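Local coordinates for protein branched-chain alpha-ketoacid decarboxylase (Lactococcus lactis, PDB 2VBF) that probably decarboxylates branched-chain and aromatic alpha-keto acids to aldehydes, using bound thiamine diphosphate and a magnesium ion, at residues A[257-262]-A[267-272]; A[278-283]-A[291-296]; A[460-465]-A[508-513]; A[467-472]-A[514-519]; A[52-57]-A[185-190]. All blocks are in the same frame, centred on the assembly; numbering follows the deposited sequence.

Interaction 1: A[257-262]-A[267-272]; sequences LPITTL and SAVDES
Thr261 and Ser267 are joined through one water molecule, which donates to OG1 of Thr261 and accepts from N of Ser267, both at 2.8 Å. Its second proton goes to OE2 of Glu271, 2.6 Å from the water oxygen, so three polar groups of buried residues share a single solvent molecule. OG1 of Thr261 is thus engaged twice: it accepts from the water and donates to the carbonyl O of the next residue, Leu262. Its first torsion (chi1 76°) sets the hydroxyl between backbone N and carbonyl carbon and leaves the methyl CG2 to slide past Val269, 4.0 Å from CG2 of that residue. Beside this polar bridge the packing is wholly apolar. Ile259 and Val269 reach toward each other tip to tip, with CD1 of Ile259 only 3.3 Å from CG1 of Val269, tighter than ordinary van der Waals contact. A valine in place of Thr261 would probably leave the water short of one acceptor and the carbonyl of Leu262 without its side-chain donor. Helix 245-255 packs on both Ile259 and Val269. The arrangement is that of a loop folded back over a parallel strand of the mixed sheet in the Rossmann-like central domain.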
# COMPACT_ATOMS: atom_id res chain seq x y z
N LEU A 257 -29.78 0.40 -32.32
CA LEU A 257 -28.97 1.63 -32.40
C LEU A 257 -27.49 1.28 -32.43
O LEU A 257 -27.05 0.41 -31.68
CB LEU A 257 -29.25 2.55 -31.21
CG LEU A 257 -30.59 3.30 -31.22
CD1 LEU A 257 -30.93 3.80 -29.82
CD2 LEU A 257 -30.55 4.45 -32.24
N PRO A 258 -26.70 1.96 -33.29
CA PRO A 258 -25.25 1.80 -33.24
C PRO A 258 -24.71 2.18 -31.86
O PRO A 258 -25.19 3.15 -31.26
CB PRO A 258 -24.73 2.77 -34.32
CG PRO A 258 -25.90 2.98 -35.22
CD PRO A 258 -27.11 2.90 -34.35
N ILE A 259 -23.76 1.40 -31.36
CA ILE A 259 -23.16 1.67 -30.05
C ILE A 259 -21.66 1.38 -30.02
O ILE A 259 -21.17 0.42 -30.62
CB ILE A 259 -23.88 0.88 -28.90
CG1 ILE A 259 -23.28 1.24 -27.52
CG2 ILE A 259 -23.81 -0.63 -29.14
CD1 ILE A 259 -24.20 0.99 -26.36
N THR A 260 -20.96 2.25 -29.30
CA THR A 260 -19.55 2.10 -29.02
C THR A 260 -19.34 2.33 -27.52
O THR A 260 -20.23 2.83 -26.84
CB THR A 260 -18.72 3.09 -29.89
OG1 THR A 260 -17.32 2.86 -29.70
CG2 THR A 260 -19.07 4.55 -29.60
N THR A 261 -18.19 1.91 -27.01
CA THR A 261 -17.72 2.30 -25.69
C THR A 261 -16.28 2.79 -25.82
O THR A 261 -15.59 2.49 -26.79
CB THR A 261 -17.78 1.15 -24.64
OG1 THR A 261 -16.70 0.23 -24.86
CG2 THR A 261 -19.11 0.40 -24.71
N LEU A 262 -15.84 3.54 -24.82
CA LEU A 262 -14.41 3.81 -24.67
C LEU A 262 -13.79 2.55 -24.06
O LEU A 262 -14.49 1.61 -23.67
CB LEU A 262 -14.17 5.01 -23.74
CG LEU A 262 -14.92 6.31 -24.04
CD1 LEU A 262 -14.45 7.39 -23.07
CD2 LEU A 262 -14.72 6.76 -25.48
N SER A 267 -17.22 -3.15 -21.95
CA SER A 267 -18.24 -4.12 -21.53
C SER A 267 -19.42 -3.48 -20.79
O SER A 267 -20.24 -4.19 -20.20
CB SER A 267 -17.66 -5.34 -20.76
OG SER A 267 -17.40 -5.09 -19.39
N ALA A 268 -19.53 -2.15 -20.86
CA ALA A 268 -20.74 -1.43 -20.42
C ALA A 268 -21.97 -1.91 -21.21
O ALA A 268 -23.09 -1.71 -20.78
CB ALA A 268 -20.56 0.07 -20.60
N VAL A 269 -21.73 -2.47 -22.38
CA VAL A 269 -22.73 -3.20 -23.16
C VAL A 269 -22.12 -4.50 -23.64
O VAL A 269 -20.90 -4.64 -23.67
CB VAL A 269 -23.23 -2.39 -24.36
CG1 VAL A 269 -23.86 -1.08 -23.87
CG2 VAL A 269 -22.10 -2.17 -25.38
N ASP A 270 -22.96 -5.44 -24.04
CA ASP A 270 -22.51 -6.72 -24.60
C ASP A 270 -21.95 -6.47 -25.99
O ASP A 270 -22.66 -5.97 -26.87
CB ASP A 270 -23.69 -7.70 -24.67
CG ASP A 270 -23.23 -9.13 -24.91
OD1 ASP A 270 -22.51 -9.38 -25.89
OD2 ASP A 270 -23.61 -10.00 -24.09
N GLU A 271 -20.69 -6.82 -26.20
CA GLU A 271 -20.01 -6.56 -27.47
C GLU A 271 -20.39 -7.48 -28.64
O GLU A 271 -19.94 -7.25 -29.77
CB GLU A 271 -18.50 -6.59 -27.26
CG GLU A 271 -17.99 -5.51 -26.31
CD GLU A 271 -16.49 -5.32 -26.39
OE1 GLU A 271 -15.82 -6.13 -27.08
OE2 GLU A 271 -15.96 -4.37 -25.77
N SER A 272 -21.19 -8.52 -28.40
CA SER A 272 -21.57 -9.44 -29.47
C SER A 272 -22.73 -8.88 -30.30
O SER A 272 -22.96 -9.34 -31.43
CB SER A 272 -21.94 -10.81 -28.90
OG SER A 272 -23.16 -10.74 -28.19
O HOH W 1 -17.44 -2.50 -24.62

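Interaction 2: A[278-283]-A[291-296]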
# COMPACT_ATOMS: atom_id res chain seq x y z
N GLY A 278 -17.31 -1.36 -31.85
CA GLY A 278 -15.94 -1.45 -31.40
C GLY A 278 -15.67 -0.38 -30.37
O GLY A 278 -16.59 0.30 -29.89
N ILE A 279 -14.40 -0.24 -30.01
CA ILE A 279 -13.95 0.73 -29.03
C ILE A 279 -13.51 2.04 -29.71
O ILE A 279 -12.63 2.04 -30.58
CB ILE A 279 -12.75 0.19 -28.24
CG1 ILE A 279 -13.12 -1.12 -27.54
CG2 ILE A 279 -12.23 1.23 -27.25
CD1 ILE A 279 -14.21 -0.99 -26.48
N TYR A 280 -14.15 3.14 -29.32
CA TYR A 280 -13.75 4.46 -29.78
C TYR A 280 -12.60 4.94 -28.90
O TYR A 280 -12.75 5.03 -27.69
CB TYR A 280 -14.92 5.43 -29.68
CG TYR A 280 -14.61 6.82 -30.21
CD1 TYR A 280 -14.23 7.02 -31.54
CD2 TYR A 280 -14.69 7.92 -29.38
CE1 TYR A 280 -13.96 8.30 -32.03
CE2 TYR A 280 -14.42 9.20 -29.86
CZ TYR A 280 -14.05 9.38 -31.18
OH TYR A 280 -13.77 10.65 -31.65
N ASN A 281 -11.47 5.24 -29.52
CA ASN A 281 -10.30 5.75 -28.80
C ASN A 281 -9.66 6.90 -29.57
O ASN A 281 -8.48 6.85 -29.91
CB ASN A 281 -9.32 4.60 -28.56
CG ASN A 281 -8.24 4.93 -27.52
OD1 ASN A 281 -8.35 5.88 -26.74
ND2 ASN A 281 -7.18 4.12 -27.51
N GLY A 282 -10.45 7.94 -29.82
CA GLY A 282 -9.99 9.11 -30.55
C GLY A 282 -9.35 8.75 -31.87
O GLY A 282 -9.82 7.86 -32.59
N LYS A 283 -8.25 9.42 -32.20
CA LYS A 283 -7.59 9.22 -33.49
C LYS A 283 -6.98 7.82 -33.66
O LYS A 283 -6.70 7.41 -34.78
CB LYS A 283 -6.54 10.30 -33.77
CG LYS A 283 -5.18 10.07 -33.12
CD LYS A 283 -4.24 11.22 -33.42
CE LYS A 283 -2.83 10.93 -32.90
NZ LYS A 283 -1.89 12.05 -33.25
N ASN A 291 -14.79 7.20 -38.29
CA ASN A 291 -15.62 7.95 -39.22
C ASN A 291 -17.11 7.91 -38.88
O ASN A 291 -17.81 8.91 -39.04
CB ASN A 291 -15.42 7.42 -40.63
CG ASN A 291 -14.03 7.72 -41.19
OD1 ASN A 291 -13.31 8.59 -40.68
ND2 ASN A 291 -13.65 7.00 -42.24
N PHE A 292 -17.59 6.75 -38.42
CA PHE A 292 -18.99 6.56 -38.09
C PHE A 292 -19.36 7.43 -36.89
O PHE A 292 -20.29 8.24 -36.95
CB PHE A 292 -19.28 5.08 -37.79
CG PHE A 292 -20.75 4.75 -37.75
CD1 PHE A 292 -21.35 4.07 -38.81
CD2 PHE A 292 -21.54 5.10 -36.65
CE1 PHE A 292 -22.71 3.77 -38.78
CE2 PHE A 292 -22.90 4.81 -36.63
CZ PHE A 292 -23.49 4.14 -37.70
N VAL A 293 -18.61 7.25 -35.80
CA VAL A 293 -18.87 7.99 -34.57
C VAL A 293 -18.83 9.50 -34.79
O VAL A 293 -19.70 10.21 -34.33
CB VAL A 293 -17.88 7.63 -33.45
CG1 VAL A 293 -18.12 8.52 -32.20
CG2 VAL A 293 -18.00 6.15 -33.10
N GLU A 294 -17.81 9.97 -35.51
CA GLU A 294 -17.56 11.40 -35.70
C GLU A 294 -18.43 12.05 -36.79
O GLU A 294 -18.43 13.28 -36.93
CB GLU A 294 -16.07 11.62 -35.96
CG GLU A 294 -15.20 11.14 -34.79
CD GLU A 294 -13.71 11.31 -34.99
OE1 GLU A 294 -13.28 11.74 -36.09
OE2 GLU A 294 -12.96 11.00 -34.04
N SER A 295 -19.15 11.24 -37.56
CA SER A 295 -20.15 11.74 -38.52
C SER A 295 -21.61 11.55 -38.06
O SER A 295 -22.55 12.00 -38.74
CB SER A 295 -19.95 11.06 -39.88
OG SER A 295 -20.28 9.69 -39.85
N ALA A 296 -21.82 10.90 -36.90
CA ALA A 296 -23.16 10.70 -36.36
C ALA A 296 -23.86 12.05 -36.22
O ALA A 296 -23.22 13.03 -35.84
CB ALA A 296 -23.10 9.99 -35.00
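Tyr280 meets Val293 and Glu294 where strand 276-279 gives way to helix 287-295, a strand-loop-helix step of the Rossmann-like central domain. The walk begins at Gly278, whose carbonyl O accepts a hydrogen bond from OG1 of Thr260 on the adjacent strand; a side chain at its backbone angles would jam against the preceding carbonyl. Ile279 follows, lying against Thr261 of that same strand. At Tyr280 the side chain takes over: CG stands anti to the backbone N (chi1 -177°), which carries the ring out to the helix. Val293 covers one ring face in a CH-pi contact, its CG1 lying 4.1 Å from the Tyr280 ring centroid, almost on the ring normal. N of Gly282, two residues further on, lies over the centre of the opposite face, so the ring is sandwiched between its own chain and the helix. The rim carries the polar chemistry: besides its bond to Glu294, the hydroxyl of Tyr280 is hydrogen-bonded to N of His317. A phenylalanine here would keep the sandwich but would probably leave the carboxylate of Glu294 and N of His317 without this shared partner. Ring and carboxylate planes stand 86° apart, and OH of Tyr280 donates over a short 2.5 Å to OE2 of Glu294, which accepts on its anti lone pair, away from the other oxygen.

Interaction 3: A[460-465]-A[508-513]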
# COMPACT_ATOMS: atom_id res chain seq x y z
N GLN A 460 1.35 -11.61 -3.59
CA GLN A 460 1.06 -12.39 -2.38
C GLN A 460 -0.37 -12.91 -2.29
O GLN A 460 -0.62 -13.83 -1.49
CB GLN A 460 1.47 -11.67 -1.09
CG GLN A 460 0.95 -10.24 -0.95
CD GLN A 460 1.93 -9.24 -1.52
OE1 GLN A 460 1.81 -8.80 -2.67
NE2 GLN A 460 2.94 -8.91 -0.73
N GLU A 461 -1.29 -12.40 -3.10
CA GLU A 461 -2.67 -12.95 -3.09
C GLU A 461 -2.78 -14.31 -3.81
O GLU A 461 -3.85 -14.92 -3.85
CB GLU A 461 -3.70 -11.97 -3.64
CG GLU A 461 -3.80 -10.64 -2.87
CD GLU A 461 -3.76 -10.78 -1.36
OE1 GLU A 461 -4.56 -11.56 -0.82
OE2 GLU A 461 -2.92 -10.10 -0.71
N LEU A 462 -1.67 -14.78 -4.38
CA LEU A 462 -1.59 -16.17 -4.84
C LEU A 462 -2.02 -17.13 -3.71
O LEU A 462 -2.73 -18.10 -3.97
CB LEU A 462 -0.16 -16.45 -5.32
CG LEU A 462 0.19 -17.61 -6.25
CD1 LEU A 462 -0.88 -17.91 -7.27
CD2 LEU A 462 1.52 -17.28 -6.94
N GLY A 463 -1.63 -16.87 -2.46
CA GLY A 463 -2.04 -17.71 -1.34
C GLY A 463 -3.54 -17.84 -1.21
O GLY A 463 -4.08 -18.94 -1.09
N LEU A 464 -4.23 -16.70 -1.23
CA LEU A 464 -5.68 -16.66 -1.21
C LEU A 464 -6.30 -17.47 -2.34
O LEU A 464 -7.26 -18.21 -2.13
CB LEU A 464 -6.14 -15.20 -1.27
CG LEU A 464 -7.64 -14.90 -1.33
CD1 LEU A 464 -7.91 -13.46 -0.86
CD2 LEU A 464 -8.23 -15.13 -2.71
N SER A 465 -5.77 -17.32 -3.55
CA SER A 465 -6.35 -18.00 -4.72
C SER A 465 -6.32 -19.52 -4.52
O SER A 465 -7.24 -20.22 -4.93
CB SER A 465 -5.66 -17.58 -6.02
OG SER A 465 -4.36 -18.13 -6.16
N GLU A 508 3.62 -23.25 -6.94
CA GLU A 508 4.24 -24.32 -6.15
C GLU A 508 4.87 -23.76 -4.87
O GLU A 508 4.69 -24.30 -3.78
CB GLU A 508 5.32 -25.02 -6.97
CG GLU A 508 6.04 -26.13 -6.25
CD GLU A 508 7.15 -26.75 -7.09
OE1 GLU A 508 7.95 -25.99 -7.69
OE2 GLU A 508 7.24 -28.00 -7.14
N THR A 509 5.62 -22.67 -5.02
CA THR A 509 6.32 -22.06 -3.90
C THR A 509 5.33 -21.50 -2.86
O THR A 509 5.61 -21.51 -1.66
CB THR A 509 7.30 -20.98 -4.40
OG1 THR A 509 8.32 -21.61 -5.17
CG2 THR A 509 7.94 -20.21 -3.24
N PHE A 510 4.16 -21.06 -3.32
CA PHE A 510 3.12 -20.51 -2.45
C PHE A 510 2.14 -21.58 -1.94
O PHE A 510 1.11 -21.24 -1.34
CB PHE A 510 2.39 -19.37 -3.18
CG PHE A 510 3.16 -18.07 -3.22
CD1 PHE A 510 4.41 -18.00 -3.80
CD2 PHE A 510 2.61 -16.91 -2.69
CE1 PHE A 510 5.12 -16.79 -3.84
CE2 PHE A 510 3.31 -15.72 -2.73
CZ PHE A 510 4.57 -15.66 -3.30
N GLY A 511 2.47 -22.85 -2.17
CA GLY A 511 1.78 -23.98 -1.55
C GLY A 511 0.82 -24.76 -2.42
O GLY A 511 0.18 -25.70 -1.93
N ALA A 512 0.72 -24.42 -3.71
CA ALA A 512 -0.21 -25.10 -4.62
C ALA A 512 0.32 -26.48 -5.00
O ALA A 512 1.53 -26.67 -5.15
CB ALA A 512 -0.44 -24.29 -5.88
N THR A 513 -0.60 -27.42 -5.17
CA THR A 513 -0.31 -28.72 -5.76
C THR A 513 -0.86 -28.79 -7.19
O THR A 513 -1.67 -27.94 -7.62
CB THR A 513 -0.87 -29.87 -4.91
OG1 THR A 513 -2.28 -29.69 -4.72
CG2 THR A 513 -0.19 -29.89 -3.56
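Leu462 and Phe510 cross at about a right angle, the leucine lying over a face of the aromatic ring. CD2 of Leu462 sits above that face but displaced toward the rim, 4.1 Å from CG of Phe510, while CB of Leu462 approaches CD2 of the ring at 3.8 Å. The leucine therefore overlaps the root of the ring and not its centre. A different kind of approach is made by Gln460: its CA comes up at the ring edge, 4.0 Å from CE2 of Phe510, and its amide leads away to pair with Gln460 of the second subunit. N of Gly463 also approaches the ring, 4.2 Å from CD2 of Phe510, and the CA atoms of Gly463 and Phe510 are 6.0 Å apart, a close backbone approach. On Phe510, CG lies anti to the carbonyl carbon and beside the backbone N (chi1 -77°), a rotation that directs the ring from the C-terminal end of helix 506-509 to the other segment. Trp501 of the second subunit also meets this ring, with planes at about 40°. Phe510 is the first residue to leave helical angles, and Gly511, with positive phi, follows as C-prime of the Schellman motif that closes helix 506-509, in the C-terminal thiamine diphosphate-binding domain beside the subunit interface.

Interaction 4: A[467-472]-A[514-519]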
# COMPACT_ATOMS: atom_id res chain seq x y z
N ARG A 467 -6.03 -21.16 -1.42
CA ARG A 467 -6.92 -21.49 -0.31
C ARG A 467 -8.39 -21.51 -0.72
O ARG A 467 -9.12 -22.42 -0.32
CB ARG A 467 -6.74 -20.50 0.85
CG ARG A 467 -7.61 -20.80 2.07
CD ARG A 467 -7.54 -19.70 3.10
NE ARG A 467 -8.14 -18.48 2.55
CZ ARG A 467 -7.71 -17.23 2.75
NH1 ARG A 467 -6.64 -16.97 3.50
NH2 ARG A 467 -8.35 -16.23 2.16
N GLU A 468 -8.82 -20.51 -1.48
CA GLU A 468 -10.22 -20.39 -1.92
C GLU A 468 -10.58 -21.28 -3.10
O GLU A 468 -11.76 -21.33 -3.52
CB GLU A 468 -10.53 -18.93 -2.25
CG GLU A 468 -10.29 -17.97 -1.10
CD GLU A 468 -11.14 -18.26 0.10
OE1 GLU A 468 -12.30 -18.69 -0.09
OE2 GLU A 468 -10.67 -18.06 1.24
N LYS A 469 -9.59 -21.97 -3.66
CA LYS A 469 -9.79 -22.90 -4.77
C LYS A 469 -10.43 -22.25 -6.00
O LYS A 469 -11.31 -22.80 -6.65
CB LYS A 469 -10.58 -24.14 -4.30
CG LYS A 469 -9.84 -24.91 -3.23
CD LYS A 469 -10.59 -26.16 -2.80
CE LYS A 469 -9.87 -26.83 -1.66
NZ LYS A 469 -9.89 -25.97 -0.44
N LEU A 470 -9.93 -21.05 -6.32
CA LEU A 470 -10.41 -20.30 -7.46
C LEU A 470 -9.77 -20.88 -8.71
O LEU A 470 -8.62 -21.31 -8.67
CB LEU A 470 -10.05 -18.83 -7.31
CG LEU A 470 -10.52 -18.16 -6.02
CD1 LEU A 470 -10.12 -16.69 -6.01
CD2 LEU A 470 -12.01 -18.32 -5.85
N ASN A 471 -10.51 -20.86 -9.81
CA ASN A 471 -10.06 -21.47 -11.05
C ASN A 471 -9.87 -20.52 -12.23
O ASN A 471 -10.20 -20.87 -13.35
CB ASN A 471 -11.04 -22.58 -11.43
CG ASN A 471 -11.07 -23.67 -10.43
OD1 ASN A 471 -10.02 -24.11 -9.93
ND2 ASN A 471 -12.27 -24.16 -10.11
N PRO A 472 -9.30 -19.32 -11.99
CA PRO A 472 -9.11 -18.43 -13.13
C PRO A 472 -7.98 -18.93 -14.03
O PRO A 472 -7.21 -19.80 -13.62
CB PRO A 472 -8.70 -17.12 -12.46
CG PRO A 472 -7.93 -17.57 -11.31
CD PRO A 472 -8.74 -18.73 -10.77
N GLU A 514 -0.41 -29.80 -7.92
CA GLU A 514 -0.75 -29.95 -9.33
C GLU A 514 -2.25 -30.19 -9.56
O GLU A 514 -2.75 -29.95 -10.66
CB GLU A 514 0.06 -31.10 -9.95
CG GLU A 514 1.55 -30.81 -10.08
CD GLU A 514 2.36 -31.98 -10.63
OE1 GLU A 514 2.04 -33.15 -10.31
OE2 GLU A 514 3.33 -31.73 -11.38
N ASP A 515 -2.96 -30.66 -8.54
CA ASP A 515 -4.41 -30.85 -8.64
C ASP A 515 -5.21 -29.56 -8.39
O ASP A 515 -6.44 -29.55 -8.47
CB ASP A 515 -4.89 -31.96 -7.70
CG ASP A 515 -4.70 -31.62 -6.24
OD1 ASP A 515 -3.56 -31.31 -5.84
OD2 ASP A 515 -5.69 -31.68 -5.47
N ARG A 516 -4.50 -28.47 -8.07
CA ARG A 516 -5.14 -27.16 -7.82
C ARG A 516 -4.73 -26.16 -8.90
O ARG A 516 -5.58 -25.55 -9.56
CB ARG A 516 -4.72 -26.65 -6.43
CG ARG A 516 -5.16 -25.22 -6.08
CD ARG A 516 -6.53 -25.17 -5.41
NE ARG A 516 -7.55 -25.84 -6.21
CZ ARG A 516 -8.24 -25.30 -7.21
NH1 ARG A 516 -8.06 -24.04 -7.59
NH2 ARG A 516 -9.14 -26.03 -7.85
N VAL A 517 -3.43 -26.00 -9.09
CA VAL A 517 -2.88 -25.10 -10.10
C VAL A 517 -2.02 -25.84 -11.11
O VAL A 517 -1.13 -26.60 -10.72
CB VAL A 517 -2.01 -23.99 -9.47
CG1 VAL A 517 -1.62 -22.96 -10.53
CG2 VAL A 517 -2.74 -23.34 -8.30
N VAL A 518 -2.29 -25.60 -12.39
CA VAL A 518 -1.44 -26.06 -13.49
C VAL A 518 -0.59 -24.90 -13.99
O VAL A 518 -1.12 -23.87 -14.46
CB VAL A 518 -2.28 -26.61 -14.65
CG1 VAL A 518 -1.37 -27.09 -15.76
CG2 VAL A 518 -3.19 -27.74 -14.16
N SER A 519 0.73 -25.06 -13.90
CA SER A 519 1.67 -24.02 -14.32
C SER A 519 2.39 -24.38 -15.61
O SER A 519 2.76 -25.54 -15.82
CB SER A 519 2.66 -23.74 -13.20
OG SER A 519 1.97 -23.34 -12.02
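Arg516 grips Asn471 end-on, its two terminal nitrogens converging on a single amide oxygen. NH2 of Arg516 donates to OD1 of Asn471 at 3.0 Å, in the carbonyl plane and on a lone pair, and NH1 reaches the same OD1 at 3.1 Å from a position tilted out of that plane. OD1 lies within the guanidinium plane, yet amide and guanidinium are turned 43° against each other, consistent with one donor lying in the carbonyl plane and the other tilted from it. The carbonyl O of Leu470 also lies at the guanidinium edge, 3.0 Å from NH1 of Arg516. One face of the guanidinium rests on Lys469, whose CA is 3.4 Å above the plane; farther along, CG of Lys469 is 3.9 Å from NE of Arg516. Bends at chi2 (90°) and chi3 (-55°) fold the arginine chain into this position. The lysine's NZ leads off, 6.2 Å from NE of Arg516, which probably tempers the like charges. Within 467-472, NE and NH2 of Arg467 both hold OE2 of Glu468 side-on in a salt bridge, and OE1 of Glu468 pairs with Lys65. Lys469, with positive phi, closes helix 462-467 in a Schellman motif. The loop then runs into strand 473-478, while Arg516 precedes strand 517-522 at the sheet's edge; strand 542-548 lies between them and bonds to the backbone of Pro472 and Arg516.

Interaction 5: A[52-57]-A[185-190]; sequences LQFLDQ and INLPVD
In the N-terminal alpha/beta domain, helix 52-60 packs against the end of strand 183-188 of the six-stranded parallel sheet and the start of helix 189-192, through two pairs of side chains. In the first, CD2 of Leu187 stands over a face of the Phe54 ring, 3.8 Å from its centroid and 17° off the normal, a CH-pi contact. It is displaced toward the rim at the root of the ring, with 3.7 Å separating it from CG of Phe54. Both side chains have CG anti to the backbone N, Phe54 with chi1 178°, and they meet crossing at about a right angle. Leu31 and Leu32 of helix 27-37 and Ile119 of strand 116-122 also touch the Phe54 side chain. Just past the strand comes the second pair: CG1 of Val189 approaches NE2 of Gln53 at 3.5 Å, in one of two modelled positions of that glutamine, and this part is accordingly less certain. Leu52 and Leu55 lie on Pro47 of the thiamine diphosphate pocket, and Asp56 makes hydrogen bonds to the second subunit. The contact itself is therefore held by dispersion and shape, a methyl on an aromatic face in one pair and a methyl against an amide in the other.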
# COMPACT_ATOMS: atom_id res chain seq x y z
N LEU A 52 -11.05 -7.60 15.78
CA LEU A 52 -11.22 -9.05 15.95
C LEU A 52 -12.61 -9.44 16.44
O LEU A 52 -13.16 -10.44 16.00
CB LEU A 52 -10.15 -9.63 16.88
CG LEU A 52 -8.70 -9.49 16.38
CD1 LEU A 52 -7.74 -10.15 17.38
CD2 LEU A 52 -8.48 -10.07 14.99
N GLN A 53 -13.20 -8.64 17.34
CA GLN A 53 -14.53 -8.92 17.88
C GLN A 53 -15.58 -8.84 16.75
O GLN A 53 -16.46 -9.70 16.65
CB GLN A 53 -14.86 -7.96 19.03
CG GLN A 53 -14.11 -8.21 20.36
CD GLN A 53 -12.64 -7.81 20.32
OE1 GLN A 53 -11.91 -8.15 19.38
NE2 GLN A 53 -12.19 -7.08 21.33
N PHE A 54 -15.48 -7.82 15.91
CA PHE A 54 -16.36 -7.70 14.76
C PHE A 54 -16.11 -8.85 13.78
O PHE A 54 -17.05 -9.40 13.21
CB PHE A 54 -16.18 -6.34 14.07
CG PHE A 54 -17.03 -6.15 12.83
CD1 PHE A 54 -18.42 -6.24 12.90
CD2 PHE A 54 -16.45 -5.89 11.60
CE1 PHE A 54 -19.19 -6.08 11.77
CE2 PHE A 54 -17.21 -5.73 10.47
CZ PHE A 54 -18.59 -5.82 10.54
N LEU A 55 -14.84 -9.23 13.59
CA LEU A 55 -14.50 -10.40 12.77
C LEU A 55 -15.23 -11.66 13.22
O LEU A 55 -15.75 -12.41 12.39
CB LEU A 55 -12.99 -10.65 12.72
CG LEU A 55 -12.31 -10.28 11.40
CD1 LEU A 55 -10.79 -10.39 11.54
CD2 LEU A 55 -12.83 -11.14 10.27
N ASP A 56 -15.31 -11.87 14.54
CA ASP A 56 -16.04 -13.03 15.07
C ASP A 56 -17.46 -13.04 14.52
O ASP A 56 -17.99 -14.09 14.19
CB ASP A 56 -16.11 -12.99 16.60
CG ASP A 56 -14.77 -13.24 17.26
OD1 ASP A 56 -13.88 -13.88 16.66
OD2 ASP A 56 -14.61 -12.79 18.41
N GLN A 57 -18.06 -11.86 14.43
CA GLN A 57 -19.45 -11.73 13.94
C GLN A 57 -19.56 -12.09 12.48
O GLN A 57 -20.56 -12.70 12.06
CB GLN A 57 -19.99 -10.32 14.21
CG GLN A 57 -19.99 -9.97 15.68
CD GLN A 57 -20.51 -8.58 15.97
OE1 GLN A 57 -19.89 -7.58 15.59
NE2 GLN A 57 -21.63 -8.49 16.68
N ILE A 185 -16.60 3.56 7.04
CA ILE A 185 -17.22 3.36 8.34
C ILE A 185 -16.14 3.03 9.34
O ILE A 185 -15.49 1.99 9.21
CB ILE A 185 -18.28 2.23 8.31
CG1 ILE A 185 -19.40 2.57 7.31
CG2 ILE A 185 -18.83 1.95 9.70
CD1 ILE A 185 -20.38 1.42 7.05
N ASN A 186 -15.91 3.92 10.30
CA ASN A 186 -14.97 3.69 11.39
C ASN A 186 -15.80 3.11 12.54
O ASN A 186 -16.74 3.74 13.02
CB ASN A 186 -14.22 4.99 11.75
CG ASN A 186 -13.36 4.88 13.00
OD1 ASN A 186 -12.20 5.33 13.03
ND2 ASN A 186 -13.93 4.32 14.05
N LEU A 187 -15.43 1.89 12.96
CA LEU A 187 -16.18 1.11 13.93
C LEU A 187 -15.34 0.81 15.19
O LEU A 187 -14.51 -0.11 15.18
CB LEU A 187 -16.59 -0.21 13.29
CG LEU A 187 -17.39 -1.24 14.11
CD1 LEU A 187 -18.75 -0.68 14.44
CD2 LEU A 187 -17.54 -2.52 13.33
N PRO A 188 -15.52 1.60 16.25
CA PRO A 188 -14.80 1.29 17.50
C PRO A 188 -15.17 -0.10 18.04
O PRO A 188 -16.30 -0.54 17.87
CB PRO A 188 -15.25 2.40 18.44
CG PRO A 188 -15.64 3.55 17.50
CD PRO A 188 -16.32 2.83 16.37
N VAL A 189 -14.23 -0.77 18.69
CA VAL A 189 -14.50 -2.12 19.25
C VAL A 189 -15.77 -2.23 20.09
O VAL A 189 -16.63 -3.08 19.81
CB VAL A 189 -13.33 -2.61 20.09
CG1 VAL A 189 -13.66 -3.98 20.70
CG2 VAL A 189 -12.07 -2.68 19.22
N ASP A 190 -15.90 -1.39 21.11
CA ASP A 190 -17.08 -1.40 21.99
C ASP A 190 -18.39 -1.09 21.25
O ASP A 190 -19.47 -1.50 21.67
CB ASP A 190 -16.90 -0.44 23.18
CG ASP A 190 -16.70 1.00 22.75
OD1 ASP A 190 -17.40 1.89 23.29
OD2 ASP A 190 -15.85 1.23 21.86

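How the interactions relate
Interactions 1, 2, 3 and 5 are buried, whereas interaction 4 lies at the surface and is the one built on an arginine guanidinium. Interactions 1 and 2 belong to the same sheet of the central domain: their strands are neighbours, and N of Tyr280 lies 3.0 Å from O of Thr261, a probable hydrogen bond. Interactions 3 and 4 interleave along the chain in the C-terminal domain and touch as well, their centres about 9 Å apart. Interaction 5 stands alone in the N-terminal domain. Apolar packing dominates 3 and 5, both of which also reach the second subunit; 1 and 2 add a water or a hydroxyl to such packing.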